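Local coordinates for protein myosin-I heavy chain (Dictyostelium discoideum, PDB 5EJR) that moves along actin as an ATP-driven class VII myosin motor, acting in early phagocytosis and adhesion, and is seen here in its second MyTH4-FERM tail domain, at residues Asn67-Met72 with Gln110-Gln114; Tyr243-Ser249 with Asp316-Leu322; Ser345-Ala349 with Met389-Ile394. All blocks are in the same frame, centred on the assembly; numbering follows the deposited sequence.

Interaction 1: Asn67-Met72 with Gln110-Gln114; sequences NFSEIM and QAYRQ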
# COMPACT_ATOMS: atom_id res chain seq x y z
N ASN A 67 25.16 -6.03 -5.95
CA ASN A 67 24.50 -4.73 -6.06
C ASN A 67 24.95 -3.97 -7.30
O ASN A 67 24.12 -3.36 -7.98
CB ASN A 67 24.80 -3.88 -4.84
CG ASN A 67 23.96 -2.63 -4.80
OD1 ASN A 67 22.80 -2.63 -4.40
ND2 ASN A 67 24.51 -1.55 -5.28
N PHE A 68 26.29 -4.00 -7.59
CA PHE A 68 26.84 -3.33 -8.76
C PHE A 68 26.23 -3.83 -10.03
O PHE A 68 25.76 -3.01 -10.82
CB PHE A 68 28.37 -3.42 -8.81
CG PHE A 68 28.96 -2.43 -9.78
CD1 PHE A 68 29.17 -1.11 -9.41
CD2 PHE A 68 29.29 -2.82 -11.07
CE1 PHE A 68 29.71 -0.19 -10.31
CE2 PHE A 68 29.81 -1.89 -11.98
CZ PHE A 68 30.02 -0.60 -11.59
N SER A 69 26.15 -5.16 -10.21
CA SER A 69 25.53 -5.76 -11.39
C SER A 69 24.05 -5.38 -11.51
O SER A 69 23.55 -5.25 -12.63
CB SER A 69 25.74 -7.27 -11.43
OG SER A 69 24.99 -7.96 -10.44
N GLU A 70 23.36 -5.14 -10.37
CA GLU A 70 21.95 -4.72 -10.35
C GLU A 70 21.81 -3.27 -10.81
O GLU A 70 20.91 -2.96 -11.60
CB GLU A 70 21.31 -4.97 -8.98
CG GLU A 70 21.11 -6.46 -8.72
CD GLU A 70 20.44 -6.88 -7.43
OE1 GLU A 70 20.19 -6.02 -6.56
OE2 GLU A 70 20.20 -8.10 -7.27
N ILE A 71 22.74 -2.39 -10.37
CA ILE A 71 22.82 -0.99 -10.80
C ILE A 71 22.98 -0.96 -12.34
O ILE A 71 22.22 -0.28 -13.04
CB ILE A 71 23.93 -0.23 -10.03
CG1 ILE A 71 23.50 -0.02 -8.56
CG2 ILE A 71 24.29 1.10 -10.71
CD1 ILE A 71 24.43 0.80 -7.66
N MET A 72 23.89 -1.81 -12.86
CA MET A 72 24.16 -2.00 -14.28
C MET A 72 22.91 -2.45 -15.05
O MET A 72 22.68 -1.99 -16.16
CB MET A 72 25.32 -2.97 -14.49
CG MET A 72 26.67 -2.41 -14.07
SD MET A 72 28.07 -3.46 -14.55
CE MET A 72 27.86 -3.49 -16.34
N GLN A 110 28.69 3.70 -6.08
CA GLN A 110 28.55 2.87 -7.29
C GLN A 110 27.64 3.52 -8.31
O GLN A 110 27.89 3.40 -9.52
CB GLN A 110 27.99 1.48 -6.99
CG GLN A 110 28.92 0.51 -6.28
CD GLN A 110 28.29 -0.85 -6.07
OE1 GLN A 110 27.11 -1.10 -6.38
NE2 GLN A 110 29.07 -1.80 -5.59
N ALA A 111 26.52 4.14 -7.84
CA ALA A 111 25.53 4.76 -8.71
C ALA A 111 26.17 5.97 -9.38
O ALA A 111 26.10 6.09 -10.60
CB ALA A 111 24.29 5.17 -7.92
N TYR A 112 26.83 6.83 -8.57
CA TYR A 112 27.50 8.03 -9.05
C TYR A 112 28.62 7.73 -10.06
O TYR A 112 28.65 8.33 -11.14
CB TYR A 112 28.00 8.93 -7.90
CG TYR A 112 28.68 10.16 -8.45
CD1 TYR A 112 27.93 11.22 -8.96
CD2 TYR A 112 30.06 10.21 -8.62
CE1 TYR A 112 28.54 12.32 -9.56
CE2 TYR A 112 30.69 11.31 -9.22
CZ TYR A 112 29.92 12.36 -9.69
OH TYR A 112 30.53 13.43 -10.27
N ARG A 113 29.55 6.82 -9.70
CA ARG A 113 30.66 6.40 -10.56
C ARG A 113 30.13 6.03 -11.96
O ARG A 113 30.71 6.42 -12.96
CB ARG A 113 31.39 5.19 -9.94
CG ARG A 113 32.18 4.33 -10.92
CD ARG A 113 32.26 2.90 -10.44
NE ARG A 113 32.72 1.98 -11.48
CZ ARG A 113 33.97 1.56 -11.61
NH1 ARG A 113 34.91 2.01 -10.79
NH2 ARG A 113 34.29 0.70 -12.55
N GLN A 114 29.00 5.32 -12.01
CA GLN A 114 28.46 4.89 -13.29
C GLN A 114 27.82 6.03 -14.11
O GLN A 114 27.59 5.85 -15.31
CB GLN A 114 27.54 3.70 -13.09
CG GLN A 114 28.29 2.41 -12.71
CD GLN A 114 29.17 1.88 -13.83
OE1 GLN A 114 30.36 2.20 -13.94
NE2 GLN A 114 28.59 1.07 -14.69
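Gln-110 OE1 accepts a nearly straight hydrogen bond from Asn-67 ND2 (2.9 Å, N-H...O angle 163°), an amide-to-amide link between helices 58-75 and 104-113 in the helical MyTH4 domain of the myosin tail. The acceptor lies in the plane of the Asn-67 amide, whereas the donor stands above the carbonyl plane of Gln-110, about 35° out of it. Both amides are held from their other ends as well: Asn-67 OD1 takes a hydrogen bond from Arg-96, and Gln-110 NE2 gives one to the backbone O of Ala-64. These partners fix which way each amide is flipped and satisfy polar groups that are buried.

The rest of the contact gathers round the ring of Phe-68. With CG anti to the backbone N (chi1 -165°), the ring reaches across to the second helix, where the Gln-110 chain, extended beyond CG, runs past its edge. Gln-110 CG lies in the ring plane, 3.5 Å from Phe-68 CD1, and the glutamine amide stands almost perpendicular to the ring. Further out, Phe-68 CZ meets Gln-114 CD at 3.4 Å, and Arg-113 NE comes within 3.7 Å of the same CZ. The Arg-113 guanidinium is directed onward to the backbone O of Ala-41, and Gln-114 OE1 accepts from Asn-45 N. Ile-71 CD1 packs on Gln-110 CB at 3.7 Å and, more loosely, on Ala-111 CB. Further along, Met-72 CG lies 4.0 Å from Gln-114 NE2.

Interaction 2: Tyr243-Ser249 with Asp316-Leu322; sequences YGISQQS and DDICFEL. With EDO (1,2-ethanediol), chain G.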
# COMPACT_ATOMS: atom_id res chain seq x y z
N TYR A 243 -15.46 12.96 -3.92
CA TYR A 243 -16.75 12.29 -4.08
C TYR A 243 -17.92 13.08 -3.48
O TYR A 243 -19.05 12.93 -3.93
CB TYR A 243 -16.68 10.88 -3.47
CG TYR A 243 -17.73 9.95 -4.02
CD1 TYR A 243 -17.52 9.25 -5.20
CD2 TYR A 243 -18.93 9.74 -3.35
CE1 TYR A 243 -18.49 8.40 -5.72
CE2 TYR A 243 -19.92 8.91 -3.86
CZ TYR A 243 -19.69 8.22 -5.05
OH TYR A 243 -20.62 7.34 -5.53
N GLY A 244 -17.64 13.92 -2.49
CA GLY A 244 -18.65 14.74 -1.84
C GLY A 244 -19.04 14.27 -0.45
O GLY A 244 -20.05 14.75 0.08
N ILE A 245 -18.26 13.35 0.18
CA ILE A 245 -18.55 12.87 1.54
C ILE A 245 -18.23 14.07 2.46
O ILE A 245 -17.23 14.74 2.23
CB ILE A 245 -17.67 11.61 1.86
CG1 ILE A 245 -18.07 10.41 0.95
CG2 ILE A 245 -17.71 11.24 3.36
CD1 ILE A 245 -16.99 9.33 0.79
N SER A 246 -19.12 14.36 3.44
CA SER A 246 -18.93 15.48 4.35
C SER A 246 -17.74 15.27 5.23
O SER A 246 -17.38 14.13 5.53
CB SER A 246 -20.18 15.76 5.19
OG SER A 246 -20.22 14.96 6.36
N GLN A 247 -17.17 16.38 5.70
CA GLN A 247 -15.99 16.40 6.55
C GLN A 247 -16.07 15.43 7.71
O GLN A 247 -15.14 14.65 7.90
CB GLN A 247 -15.70 17.85 7.02
CG GLN A 247 -14.73 17.99 8.23
CD GLN A 247 -13.39 17.33 8.04
OE1 GLN A 247 -12.82 17.29 6.94
NE2 GLN A 247 -12.88 16.74 9.11
N GLN A 248 -17.18 15.42 8.44
CA GLN A 248 -17.36 14.57 9.62
C GLN A 248 -17.45 13.07 9.32
O GLN A 248 -17.16 12.27 10.21
CB GLN A 248 -18.57 15.04 10.44
CG GLN A 248 -18.32 16.35 11.19
CD GLN A 248 -17.21 16.26 12.23
OE1 GLN A 248 -17.39 15.71 13.32
NE2 GLN A 248 -16.05 16.81 11.91
N SER A 249 -17.83 12.70 8.08
CA SER A 249 -17.99 11.28 7.72
C SER A 249 -16.73 10.64 7.17
O SER A 249 -16.63 9.41 7.14
CB SER A 249 -19.10 11.13 6.68
OG SER A 249 -20.35 11.56 7.21
N ASP A 316 -25.69 12.96 6.05
CA ASP A 316 -24.76 12.97 4.95
C ASP A 316 -25.37 12.00 3.94
O ASP A 316 -25.16 10.79 4.07
CB ASP A 316 -23.35 12.53 5.39
CG ASP A 316 -22.29 12.69 4.32
OD1 ASP A 316 -22.64 12.69 3.13
OD2 ASP A 316 -21.09 12.70 4.67
N ASP A 317 -26.08 12.53 2.92
CA ASP A 317 -26.74 11.70 1.91
C ASP A 317 -25.77 10.99 0.95
O ASP A 317 -26.12 9.93 0.43
CB ASP A 317 -27.83 12.45 1.13
CG ASP A 317 -27.40 13.77 0.56
OD1 ASP A 317 -27.46 14.79 1.30
OD2 ASP A 317 -27.06 13.82 -0.64
N ILE A 318 -24.57 11.54 0.74
CA ILE A 318 -23.56 10.89 -0.11
C ILE A 318 -23.00 9.68 0.64
O ILE A 318 -22.89 8.58 0.06
CB ILE A 318 -22.45 11.89 -0.56
CG1 ILE A 318 -23.02 13.09 -1.41
CG2 ILE A 318 -21.32 11.19 -1.29
CD1 ILE A 318 -23.95 12.71 -2.59
N CYS A 319 -22.68 9.87 1.93
CA CYS A 319 -22.20 8.78 2.76
C CYS A 319 -23.30 7.71 2.90
O CYS A 319 -22.98 6.53 2.89
CB CYS A 319 -21.74 9.28 4.13
SG CYS A 319 -21.48 7.99 5.37
N PHE A 320 -24.58 8.12 3.05
CA PHE A 320 -25.68 7.17 3.20
C PHE A 320 -25.80 6.33 1.94
O PHE A 320 -25.97 5.12 2.03
CB PHE A 320 -27.01 7.87 3.49
CG PHE A 320 -28.16 6.91 3.66
CD1 PHE A 320 -28.13 5.93 4.66
CD2 PHE A 320 -29.27 6.96 2.82
CE1 PHE A 320 -29.18 5.01 4.79
CE2 PHE A 320 -30.32 6.03 2.96
CZ PHE A 320 -30.28 5.09 3.95
N GLU A 321 -25.69 6.97 0.78
CA GLU A 321 -25.79 6.29 -0.50
C GLU A 321 -24.66 5.26 -0.71
O GLU A 321 -24.92 4.13 -1.12
CB GLU A 321 -25.89 7.33 -1.65
CG GLU A 321 -26.25 6.74 -3.01
CD GLU A 321 -27.47 5.83 -3.06
OE1 GLU A 321 -28.39 6.00 -2.23
OE2 GLU A 321 -27.49 4.93 -3.93
N LEU A 322 -23.43 5.63 -0.34
CA LEU A 322 -22.30 4.72 -0.44
C LEU A 322 -22.44 3.58 0.53
O LEU A 322 -22.07 2.45 0.21
CB LEU A 322 -20.97 5.43 -0.22
CG LEU A 322 -20.48 6.30 -1.35
CD1 LEU A 322 -19.26 7.09 -0.89
CD2 LEU A 322 -20.16 5.47 -2.63
C1 EDO G . -21.08 10.18 10.14
O1 EDO G . -20.74 9.84 11.47
C2 EDO G . -21.80 9.00 9.46
O2 EDO G . -22.40 9.45 8.25
O HOH W 1 -22.12 14.88 1.84
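Ile-245 and Cys-319 bring their CA atoms within 5.6 Å where helix 232-243 ends in a Schellman motif, with Gly-244 as its C-prime residue at positive phi, and the chain that follows meets the first turn of helix 317-332. Asp-316, the N-cap of that helix, joins the two. With CG anti to the backbone N (chi1 -173°), its carboxylate reaches segment 243-249 while OD1 still caps Cys-319 N (3.1 Å). OD2 accepts three hydrogen bonds: from Ser-246 N (2.9 Å) and Ser-246 OG, both out of the carboxylate plane, and from Ser-249 OG (2.9 Å) on the anti side. A water bridges OD1 to Gly-244 O. So many donors, together with the helix N-terminus, probably favour the charged carboxylate. Ser-249 OG also accepts from an ethanediol, probably a crystallisation additive.

Beside this polar cluster the contacts are apolar. Ile-318 CG2 comes to the edge of the Tyr-243 ring, 3.5 Å from CD2, and Leu-322 CD1 touches both Tyr-243 CE2 (3.5 Å) and Ile-245 CD1 (3.6 Å). Tyr-243 OH is hydrogen-bonded to Asp-218 OD2. The contact ties the ubiquitin-like FERM lobe to the helical lobe, with Phe-253 of strand 253-259 packed against Ile-245, Cys-319 and Leu-322, while Phe-320 turns to helix 402-416.

Interaction 3: Ser345-Ala349 with Met389-Ile394; sequences SIIAA and MIESQI
Met-389 begins the contact by setting its CB 3.3 Å from Ser-345 OG in the helical FERM lobe, where the axes of segments 345-349 and 389-394, on helices 341-355 and 383-394, approach to 8.3 Å at a crossing angle of -65°. The serine hydroxyl is hydrogen-bonded within its own helix to Glu-341 O, and no hydrogen bond joins the two segments. One residue on, Ile-390 comes so close that its CA is 4.8 Å from that of Ser-345. Its CD1 packs on Ala-348 CB at 3.6 Å, and its CG1 lies near Ser-345 CA. The small side chains of Ser-345, Ala-348 and Ala-349 are consistent with this close approach.

Gln-393 follows a turn later, its chain bent at chi2 (-57°), which folds the amide over to Ile-346. Its CB and CG lie against helix 341-355: CG is 3.9 Å from Ser-345 CB, and CB faces Ala-349. OE1 meets Ile-346 CG1 at 3.3 Å. Shortening Gln-393 to an alanine would remove CG and the amide, and is likely to strip Ile-346 CG1 of its partner in 389-394 and open a gap beside Ser-345 CB. Last in the segment, Ile-394 rests its CG1 3.7 Å from Ala-349 CB.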
# COMPACT_ATOMS: atom_id res chain seq x y z
N SER A 345 -36.91 -13.25 1.62
CA SER A 345 -38.05 -12.86 0.77
C SER A 345 -38.48 -11.43 1.13
O SER A 345 -38.87 -10.68 0.26
CB SER A 345 -39.22 -13.82 1.01
OG SER A 345 -38.94 -15.04 0.35
N ILE A 346 -38.40 -11.06 2.42
CA ILE A 346 -38.74 -9.68 2.85
C ILE A 346 -37.67 -8.73 2.27
O ILE A 346 -38.01 -7.67 1.75
CB ILE A 346 -38.85 -9.57 4.41
CG1 ILE A 346 -40.10 -10.33 4.90
CG2 ILE A 346 -38.91 -8.09 4.89
CD1 ILE A 346 -40.09 -10.78 6.43
N ILE A 347 -36.38 -9.16 2.32
CA ILE A 347 -35.27 -8.36 1.79
C ILE A 347 -35.44 -8.18 0.30
O ILE A 347 -35.37 -7.07 -0.19
CB ILE A 347 -33.88 -8.95 2.19
CG1 ILE A 347 -33.64 -8.77 3.72
CG2 ILE A 347 -32.74 -8.27 1.38
CD1 ILE A 347 -32.60 -9.81 4.36
N ALA A 348 -35.71 -9.29 -0.40
CA ALA A 348 -35.94 -9.27 -1.84
C ALA A 348 -37.10 -8.33 -2.16
O ALA A 348 -36.92 -7.47 -3.01
CB ALA A 348 -36.20 -10.69 -2.33
N ALA A 349 -38.22 -8.37 -1.38
CA ALA A 349 -39.37 -7.46 -1.60
C ALA A 349 -39.01 -5.99 -1.51
O ALA A 349 -39.42 -5.22 -2.38
CB ALA A 349 -40.54 -7.79 -0.67
N MET A 389 -42.86 -16.78 -2.80
CA MET A 389 -42.59 -16.26 -1.44
C MET A 389 -42.40 -14.73 -1.46
O MET A 389 -42.87 -14.03 -0.58
CB MET A 389 -41.38 -16.96 -0.81
CG MET A 389 -41.67 -18.37 -0.38
SD MET A 389 -40.24 -19.14 0.39
CE MET A 389 -40.38 -18.45 2.06
N ILE A 390 -41.70 -14.22 -2.48
CA ILE A 390 -41.45 -12.80 -2.66
C ILE A 390 -42.79 -12.08 -2.99
O ILE A 390 -43.10 -11.05 -2.39
CB ILE A 390 -40.32 -12.57 -3.68
CG1 ILE A 390 -38.98 -13.05 -3.07
CG2 ILE A 390 -40.22 -11.12 -4.10
CD1 ILE A 390 -37.90 -13.33 -4.08
N GLU A 391 -43.61 -12.69 -3.90
CA GLU A 391 -44.92 -12.15 -4.22
C GLU A 391 -45.77 -11.97 -2.93
O GLU A 391 -46.38 -10.92 -2.74
CB GLU A 391 -45.60 -13.06 -5.26
CG GLU A 391 -47.02 -12.71 -5.61
CD GLU A 391 -47.53 -13.69 -6.64
OE1 GLU A 391 -47.83 -14.83 -6.24
OE2 GLU A 391 -47.46 -13.39 -7.85
N SER A 392 -45.72 -12.94 -2.03
CA SER A 392 -46.44 -12.85 -0.75
C SER A 392 -45.97 -11.67 0.15
O SER A 392 -46.79 -10.99 0.74
CB SER A 392 -46.39 -14.18 -0.01
OG SER A 392 -47.19 -15.15 -0.67
N GLN A 393 -44.65 -11.43 0.22
CA GLN A 393 -44.11 -10.33 1.04
C GLN A 393 -44.41 -8.96 0.45
O GLN A 393 -44.63 -8.00 1.21
CB GLN A 393 -42.61 -10.52 1.31
CG GLN A 393 -42.33 -11.80 2.10
CD GLN A 393 -43.08 -11.85 3.42
OE1 GLN A 393 -43.26 -10.84 4.11
NE2 GLN A 393 -43.60 -13.02 3.76
N ILE A 394 -44.45 -8.88 -0.90
CA ILE A 394 -44.78 -7.66 -1.63
C ILE A 394 -46.22 -7.18 -1.24
O ILE A 394 -46.42 -5.98 -1.08
CB ILE A 394 -44.53 -7.80 -3.16
CG1 ILE A 394 -42.99 -7.82 -3.43
CG2 ILE A 394 -45.22 -6.67 -3.96
CD1 ILE A 394 -42.55 -8.13 -4.84

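In the fold
Interaction 1 is fully buried in the MyTH4 domain, whereas interactions 2 and 3 are partly buried and lie on the other side of the chain's centre, both within the FERM region. No element is shared among the three, but helices 317-332 and 341-355, which carry half of interactions 2 and 3, follow each other in the chain; the centres of these contacts are about 30 Å apart. Their chemistry differs with their setting. Interaction 1 sets buried amides beside an aromatic ring, interaction 2 joins two lobes through an aspartate helix cap, probably charged, beside an apolar patch, and interaction 3 brings two helices of one lobe together through small and aliphatic side chains.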